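Local coordinates for predicted HD superfamily hydrolase (uncultured Thermotogales bacterium, PDB 2PQ7), which probably acts as a metal-dependent hydrolase of the HD superfamily, carrying two neighbouring iron ions in an all-helical domain, at residues H37-V41 and A131-D135; A62-D67 and L128-D132; A88-L92 and V102-S106. One frame throughout, in Å; residues are numbered along the deposited sequence.

Contact 1 of 3, residues H37-V41 and A131-D135; sequences HTFRV and ADRLD. With FE (Fe (III) ion), chain C.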
loop_
_atom_site.group_PDB
_atom_site.type_symbol
_atom_site.label_atom_id
_atom_site.label_comp_id
_atom_site.label_asym_id
_atom_site.label_seq_id
_atom_site.Cartn_x
_atom_site.Cartn_y
_atom_site.Cartn_z
ATOM N N HIS A 37 -10.766 1.729 13.362
ATOM C CA HIS A 37 -9.702 1.282 14.257
ATOM C C HIS A 37 -10.257 0.316 15.347
ATOM O O HIS A 37 -9.741 -0.787 15.571
ATOM C CB HIS A 37 -8.957 2.450 14.869
ATOM C CG HIS A 37 -8.160 2.092 16.075
ATOM N ND1 HIS A 37 -6.956 1.414 16.013
ATOM C CD2 HIS A 37 -8.443 2.247 17.392
ATOM C CE1 HIS A 37 -6.492 1.252 17.242
ATOM N NE2 HIS A 37 -7.378 1.748 18.097
ATOM N N THR A 38 -11.323 0.725 16.013
ATOM C CA THR A 38 -11.933 -0.114 17.056
ATOM C C THR A 38 -12.337 -1.477 16.532
ATOM O O THR A 38 -12.094 -2.507 17.144
ATOM C CB THR A 38 -13.133 0.621 17.702
ATOM O OG1 THR A 38 -12.596 1.677 18.522
ATOM C CG2 THR A 38 -13.860 -0.266 18.554
ATOM N N PHE A 39 -12.920 -1.505 15.335
ATOM C CA PHE A 39 -13.298 -2.795 14.798
ATOM C C PHE A 39 -12.083 -3.646 14.461
ATOM O O PHE A 39 -12.086 -4.836 14.725
ATOM C CB PHE A 39 -14.169 -2.620 13.566
ATOM C CG PHE A 39 -15.455 -1.910 13.837
ATOM C CD1 PHE A 39 -16.171 -2.161 14.996
ATOM C CD2 PHE A 39 -15.965 -1.011 12.921
ATOM C CE1 PHE A 39 -17.362 -1.509 15.256
ATOM C CE2 PHE A 39 -17.173 -0.372 13.156
ATOM C CZ PHE A 39 -17.875 -0.628 14.334
ATOM N N ARG A 40 -11.016 -3.035 13.952
ATOM C CA ARG A 40 -9.803 -3.816 13.656
ATOM C C ARG A 40 -9.158 -4.340 14.945
ATOM O O ARG A 40 -8.616 -5.444 14.992
ATOM C CB ARG A 40 -8.831 -2.982 12.823
ATOM C CG ARG A 40 -9.398 -2.685 11.422
ATOM C CD ARG A 40 -8.363 -2.131 10.511
ATOM N NE ARG A 40 -7.745 -0.924 11.036
ATOM C CZ ARG A 40 -8.185 0.331 10.858
ATOM N NH1 ARG A 40 -9.237 0.619 10.129
ATOM N NH2 ARG A 40 -7.552 1.305 11.448
ATOM N N VAL A 41 -9.183 -3.512 15.994
ATOM C CA VAL A 41 -8.644 -3.934 17.312
ATOM C C VAL A 41 -9.463 -5.108 17.857
ATOM O O VAL A 41 -8.927 -6.083 18.395
ATOM C CB VAL A 41 -8.560 -2.746 18.293
ATOM C CG1 VAL A 41 -8.105 -3.238 19.716
ATOM C CG2 VAL A 41 -7.553 -1.752 17.786
ATOM N N ALA A 131 -3.526 -5.997 20.850
ATOM C CA ALA A 131 -4.513 -5.848 19.788
ATOM C C ALA A 131 -4.549 -4.414 19.233
ATOM O O ALA A 131 -4.684 -4.186 18.003
ATOM C CB ALA A 131 -5.873 -6.240 20.312
ATOM N N ASP A 132 -4.424 -3.457 20.141
ATOM C CA ASP A 132 -4.432 -2.028 19.806
ATOM C C ASP A 132 -3.163 -1.709 19.026
ATOM O O ASP A 132 -3.217 -1.136 17.914
ATOM C CB ASP A 132 -4.479 -1.226 21.095
ATOM C CG ASP A 132 -4.711 0.266 20.884
ATOM O OD1 ASP A 132 -5.558 0.625 20.020
ATOM O OD2 ASP A 132 -4.066 1.051 21.613
ATOM N N ARG A 133 -2.019 -2.136 19.566
ATOM C CA ARG A 133 -0.749 -1.756 18.941
ATOM C C ARG A 133 -0.520 -2.454 17.628
ATOM O O ARG A 133 0.127 -1.878 16.730
ATOM C CB ARG A 133 0.430 -1.953 19.892
ATOM C CG ARG A 133 0.342 -1.106 21.126
ATOM C CD ARG A 133 1.367 -1.403 22.179
ATOM N NE ARG A 133 2.709 -1.169 21.639
ATOM C CZ ARG A 133 3.580 -2.103 21.235
ATOM N NH1 ARG A 133 3.360 -3.414 21.364
ATOM N NH2 ARG A 133 4.739 -1.698 20.735
ATOM N N LEU A 134 -1.111 -3.637 17.421
ATOM C CA LEU A 134 -0.944 -4.332 16.141
ATOM C C LEU A 134 -1.529 -3.494 14.990
ATOM O O LEU A 134 -1.151 -3.687 13.839
ATOM C CB LEU A 134 -1.680 -5.676 16.121
ATOM C CG LEU A 134 -0.958 -6.889 16.687
ATOM C CD1 LEU A 134 -1.920 -8.101 16.819
ATOM C CD2 LEU A 134 0.256 -7.232 15.739
ATOM N N ASP A 135 -2.458 -2.597 15.295
ATOM C CA ASP A 135 -3.106 -1.797 14.250
ATOM C C ASP A 135 -2.179 -0.771 13.596
ATOM O O ASP A 135 -2.544 -0.208 12.570
ATOM C CB ASP A 135 -4.376 -1.125 14.779
ATOM C CG ASP A 135 -5.309 -0.706 13.649
ATOM O OD1 ASP A 135 -5.597 -1.547 12.768
ATOM O OD2 ASP A 135 -5.749 0.453 13.683
HETATM FE FE FE C . -7.009 2.174 20.180
HETATM O O HOH W 1 -6.073 2.832 21.909
#
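H37 and D135 each extend CG anti to the backbone N (chi1 162° and -160°), which brings the imidazole edge against the carboxylate. H37 ND1 donates to D135 OD2 at 2.8 Å in an almost straight bond; the acceptor lies in the ring plane, yet the ring meets OD2 from above the carboxylate plane. R40, its chain bent at chi3 (-57°), turns back to grip the same carboxylate side-on with two nitrogens. R40 NE reaches D135 OD1 at 2.8 Å and R40 NH2 reaches D135 OD2 at 3.0 Å, both on syn lone pairs, with guanidinium and carboxylate nearly coplanar. The far edge of the imidazole serves the metal: H37 NE2 binds an iron(III) ion at 2.2 Å, and D132 OD1 binds it at 2.1 Å. Next to these polar groups V41 sets CG2 over one face of the H37 ring, toward its rim, while V41 CG1 packs at 3.8 Å on CB of A131, whose small side chain lets helix 123-133 come close. Histidine suits its place because its two nitrogens do different jobs. Gripped at both, by D135 and by the iron, the ring is probably kept from turning, and NE2 is probably a stronger electron donor.

Contact 2 of 3, residues A62-D67 and L128-D132; sequences AALLHD and LQDAD. With FE (Fe (III) ion), chain C; FE (Fe (III) ion), chain B.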
loop_
_atom_site.group_PDB
_atom_site.type_symbol
_atom_site.label_atom_id
_atom_site.label_comp_id
_atom_site.label_asym_id
_atom_site.label_seq_id
_atom_site.Cartn_x
_atom_site.Cartn_y
_atom_site.Cartn_z
ATOM N N ALA A 62 -13.569 -5.419 25.925
ATOM C CA ALA A 62 -12.587 -4.397 26.212
ATOM C C ALA A 62 -12.118 -3.689 24.920
ATOM O O ALA A 62 -11.972 -2.482 24.871
ATOM C CB ALA A 62 -11.466 -5.046 26.844
ATOM N N ALA A 63 -11.876 -4.452 23.858
ATOM C CA ALA A 63 -11.516 -3.868 22.575
ATOM C C ALA A 63 -12.588 -2.937 22.029
ATOM O O ALA A 63 -12.288 -1.873 21.519
ATOM C CB ALA A 63 -11.248 -4.963 21.570
ATOM N N LEU A 64 -13.844 -3.373 22.096
ATOM C CA LEU A 64 -14.940 -2.513 21.599
ATOM C C LEU A 64 -15.044 -1.194 22.353
ATOM O O LEU A 64 -15.312 -0.146 21.779
ATOM C CB LEU A 64 -16.271 -3.264 21.625
ATOM C CG LEU A 64 -16.599 -4.053 20.383
ATOM C CD1 LEU A 64 -17.943 -4.688 20.641
ATOM C CD2 LEU A 64 -16.659 -3.053 19.178
ATOM N N LEU A 65 -14.843 -1.263 23.670
ATOM C CA LEU A 65 -14.983 -0.075 24.504
ATOM C C LEU A 65 -13.717 0.751 24.723
ATOM O O LEU A 65 -13.811 1.886 25.183
ATOM C CB LEU A 65 -15.519 -0.459 25.874
ATOM C CG LEU A 65 -16.953 -0.964 25.845
ATOM C CD1 LEU A 65 -17.332 -1.482 27.231
ATOM C CD2 LEU A 65 -17.917 0.065 25.347
ATOM N N HIS A 66 -12.576 0.242 24.291
ATOM C CA HIS A 66 -11.315 0.864 24.780
ATOM C C HIS A 66 -11.126 2.316 24.353
ATOM O O HIS A 66 -10.604 3.090 25.106
ATOM C CB HIS A 66 -10.089 0.032 24.442
ATOM C CG HIS A 66 -9.548 0.249 23.069
ATOM N ND1 HIS A 66 -10.170 -0.205 21.935
ATOM C CD2 HIS A 66 -8.414 0.866 22.656
ATOM C CE1 HIS A 66 -9.458 0.148 20.874
ATOM N NE2 HIS A 66 -8.380 0.808 21.289
ATOM N N ASP A 67 -11.568 2.667 23.153
ATOM C CA ASP A 67 -11.468 4.030 22.650
ATOM C C ASP A 67 -12.837 4.741 22.543
ATOM O O ASP A 67 -12.937 5.742 21.806
ATOM C CB ASP A 67 -10.789 4.006 21.297
ATOM C CG ASP A 67 -9.272 3.842 21.397
ATOM O OD1 ASP A 67 -8.610 4.114 22.440
ATOM O OD2 ASP A 67 -8.669 3.463 20.349
ATOM N N LEU A 128 -5.459 -6.624 25.116
ATOM C CA LEU A 128 -6.003 -5.381 24.574
ATOM C C LEU A 128 -4.895 -4.521 24.032
ATOM O O LEU A 128 -4.997 -3.996 22.931
ATOM C CB LEU A 128 -6.792 -4.598 25.629
ATOM C CG LEU A 128 -7.277 -3.222 25.175
ATOM C CD1 LEU A 128 -8.190 -3.315 23.927
ATOM C CD2 LEU A 128 -7.983 -2.518 26.298
ATOM N N GLN A 129 -3.843 -4.329 24.841
ATOM C CA GLN A 129 -2.729 -3.528 24.396
ATOM C C GLN A 129 -2.074 -4.105 23.158
ATOM O O GLN A 129 -1.815 -3.359 22.206
ATOM C CB GLN A 129 -1.736 -3.312 25.513
ATOM C CG GLN A 129 -0.726 -2.304 25.145
ATOM C CD GLN A 129 0.049 -1.813 26.369
ATOM O OE1 GLN A 129 0.873 -2.527 26.929
ATOM N NE2 GLN A 129 -0.214 -0.586 26.783
ATOM N N ASP A 130 -1.893 -5.420 23.084
ATOM C CA ASP A 130 -1.355 -6.015 21.905
ATOM C C ASP A 130 -2.244 -5.756 20.693
ATOM O O ASP A 130 -1.752 -5.427 19.606
ATOM C CB ASP A 130 -1.215 -7.532 22.052
ATOM C CG ASP A 130 -0.044 -7.965 22.913
ATOM O OD1 ASP A 130 0.802 -7.108 23.342
ATOM O OD2 ASP A 130 0.059 -9.206 23.124
ATOM N N ALA A 131 -3.526 -5.997 20.850
ATOM C CA ALA A 131 -4.513 -5.848 19.788
ATOM C C ALA A 131 -4.549 -4.414 19.233
ATOM O O ALA A 131 -4.684 -4.186 18.003
ATOM C CB ALA A 131 -5.873 -6.240 20.312
ATOM N N ASP A 132 -4.424 -3.457 20.141
ATOM C CA ASP A 132 -4.432 -2.028 19.806
ATOM C C ASP A 132 -3.163 -1.709 19.026
ATOM O O ASP A 132 -3.217 -1.136 17.914
ATOM C CB ASP A 132 -4.479 -1.226 21.095
ATOM C CG ASP A 132 -4.711 0.266 20.884
ATOM O OD1 ASP A 132 -5.558 0.625 20.020
ATOM O OD2 ASP A 132 -4.066 1.051 21.613
HETATM FE FE FE C . -7.009 2.174 20.180
HETATM FE FE FE B . -6.693 4.448 22.911
HETATM O O HOH W 1 -6.073 2.832 21.909
#
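Metal ligation and apolar packing together join H66 to D132 and L128 in this buried contact, which lies between the C-terminal end of helix 56-65 and helix 123-133. It holds three of the four ligands of the H...HD...D signature, whose central HD pair, H66 and D67, names the domain; H37 is the fourth. The histidine and aspartate of the doublet do different work. H66 NE2 binds the first iron at 2.2 Å, close to D132 OD1 but not hydrogen-bonded to it, because both atoms are bound to the metal. The ring stands steeply to the D132 carboxylate, their planes 72° apart. D67, a carboxylate with two equivalent oxygens, is made for bridging: its OD2 takes the first iron at 2.1 Å and its OD1 the second at 2.0 Å. A water links the two ions as well, and it donates a hydrogen bond of 2.7 Å to D132 OD2, the oxygen of that aspartate that does not ligate. H80 and H112 also bind the second iron. Away from the metals, L128 packs between the helices. CD1 of L128 sits 3.6 Å from CA of A63, an approach the small alanine permits, and makes an off-centre CH-pi contact with the H66 ring, while CD2 packs on CB of H66. To reach the iron, H66 places CG between its backbone N and carbonyl carbon (chi1 84°), the crowded position; in addition the side chain bonds back to the last turn of helix 56-65, where H66 ND1 donates to the carbonyl oxygen of A63 at 2.7 Å with an N-H...O angle of 164°.

Contact 3 of 3, residues A88-L92 and V102-S106; sequences ASGLL and VAEVS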
loop_
_atom_site.group_PDB
_atom_site.type_symbol
_atom_site.label_atom_id
_atom_site.label_comp_id
_atom_site.label_asym_id
_atom_site.label_seq_id
_atom_site.Cartn_x
_atom_site.Cartn_y
_atom_site.Cartn_z
ATOM N N ALA A 88 -17.067 2.084 31.132
ATOM C CA ALA A 88 -17.288 0.630 31.181
ATOM C C ALA A 88 -17.800 0.163 32.518
ATOM O O ALA A 88 -18.656 -0.696 32.623
ATOM C CB ALA A 88 -16.012 -0.077 30.796
ATOM N N SER A 89 -17.287 0.740 33.595
ATOM C CA SER A 89 -17.771 0.399 34.948
ATOM C C SER A 89 -19.209 0.780 35.221
ATOM O O SER A 89 -19.830 0.242 36.129
ATOM C CB SER A 89 -16.894 1.072 36.008
ATOM O OG SER A 89 -15.608 0.542 35.969
ATOM N N GLY A 90 -19.705 1.771 34.512
ATOM C CA GLY A 90 -21.087 2.130 34.629
ATOM C C GLY A 90 -21.997 1.327 33.724
ATOM O O GLY A 90 -23.035 0.872 34.134
ATOM N N LEU A 91 -21.567 1.125 32.487
ATOM C CA LEU A 91 -22.403 0.459 31.482
ATOM C C LEU A 91 -22.557 -1.035 31.753
ATOM O O LEU A 91 -23.657 -1.565 31.744
ATOM C CB LEU A 91 -21.797 0.622 30.086
ATOM C CG LEU A 91 -22.465 -0.224 28.977
ATOM C CD1 LEU A 91 -23.830 0.391 28.702
ATOM C CD2 LEU A 91 -21.637 -0.216 27.740
ATOM N N LEU A 92 -21.464 -1.741 31.937
ATOM C CA LEU A 92 -21.441 -3.173 31.983
ATOM C C LEU A 92 -22.296 -3.852 33.068
ATOM O O LEU A 92 -22.936 -4.887 32.798
ATOM C CB LEU A 92 -20.021 -3.732 31.942
ATOM C CG LEU A 92 -19.288 -3.446 30.609
ATOM C CD1 LEU A 92 -17.846 -3.950 30.685
ATOM C CD2 LEU A 92 -20.063 -4.024 29.352
ATOM N N VAL A 102 -16.470 -6.954 35.155
ATOM C CA VAL A 102 -16.456 -5.509 34.910
ATOM C C VAL A 102 -15.135 -4.861 35.393
ATOM O O VAL A 102 -14.573 -4.009 34.689
ATOM C CB VAL A 102 -17.680 -4.831 35.561
ATOM C CG1 VAL A 102 -17.610 -3.351 35.422
ATOM C CG2 VAL A 102 -19.011 -5.414 35.001
ATOM N N ALA A 103 -14.628 -5.257 36.555
ATOM C CA ALA A 103 -13.380 -4.664 37.063
ATOM C C ALA A 103 -12.237 -4.986 36.123
ATOM O O ALA A 103 -11.390 -4.146 35.867
ATOM C CB ALA A 103 -13.108 -5.151 38.434
ATOM N N GLU A 104 -12.188 -6.181 35.600
ATOM C CA GLU A 104 -11.075 -6.558 34.736
ATOM C C GLU A 104 -11.130 -5.776 33.423
ATOM O O GLU A 104 -10.114 -5.310 32.904
ATOM C CB GLU A 104 -11.000 -8.088 34.460
ATOM C CG GLU A 104 -9.861 -8.456 33.498
ATOM C CD GLU A 104 -9.448 -9.914 33.530
ATOM O OE1 GLU A 104 -9.807 -10.610 34.495
ATOM O OE2 GLU A 104 -8.721 -10.361 32.598
ATOM N N VAL A 105 -12.297 -5.729 32.812
ATOM C CA VAL A 105 -12.449 -4.978 31.578
ATOM C C VAL A 105 -12.118 -3.508 31.788
ATOM O O VAL A 105 -11.417 -2.890 30.946
ATOM C CB VAL A 105 -13.872 -5.133 30.957
ATOM C CG1 VAL A 105 -14.100 -4.182 29.788
ATOM C CG2 VAL A 105 -14.083 -6.563 30.525
ATOM N N SER A 106 -12.655 -2.932 32.859
ATOM C CA SER A 106 -12.412 -1.528 33.143
ATOM C C SER A 106 -10.895 -1.237 33.349
ATOM O O SER A 106 -10.393 -0.274 32.760
ATOM C CB SER A 106 -13.254 -1.061 34.330
ATOM O OG SER A 106 -14.647 -1.189 34.051
#
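L92 and V102 meet in an antiparallel helical hairpin, in which helix 80-91 and helix 99-111, consecutive in the chain, lie side by side. The leucine can be followed outwards. CB of L92 packs at 3.6 Å on CG2 of V102. From there CG stands anti to the carbonyl carbon (chi1 -65°), and the extended chain leads on to V105: CD1 of L92 touches CG1 of V105 at 3.9 Å, the two side chains crossing at about a right angle. The long side chain thus bridges successive turns of the opposing helix, and I61 of helix 56-65 lies against it too. The other branch of V102 serves the preceding turn: its CG1 rests 3.8 Å from CA of S89. At A88 the methyl group is short enough to let the backbones approach. Serine suits position 106 because its hydroxyl can fold back on its own helix backbone. S89 and S106 were each modelled in two conformers; in one combination S89 OG and S106 OG lie 2.8 Å apart, and A88 CB is 3.7 Å from S106 OG. In that conformer S106 OG donates to V102 O at 2.9 Å, meeting this carbonyl from the face opposite to S106 N.

From the N terminus, helix 35-52 comes first and meets helix 123-133: contact 1 closes the longest loop, from 37-41 to 131-135. Helix 56-65 follows, and contact 2 closes a shorter loop within that of contact 1, ending on the same part of helix 123-133; the two contacts share A131 and D132 and one iron ion. Contact 3 is nested within both, closing a tight loop between the neighbouring helices 80-91 and 99-111. None of the loops cross. Contact 3 has no touch with contact 1, but it leans on contact 2, where L65 meets A88 and L92 and A62 meets V105. Helix 56-65 therefore connects the iron centre with the outlying hairpin.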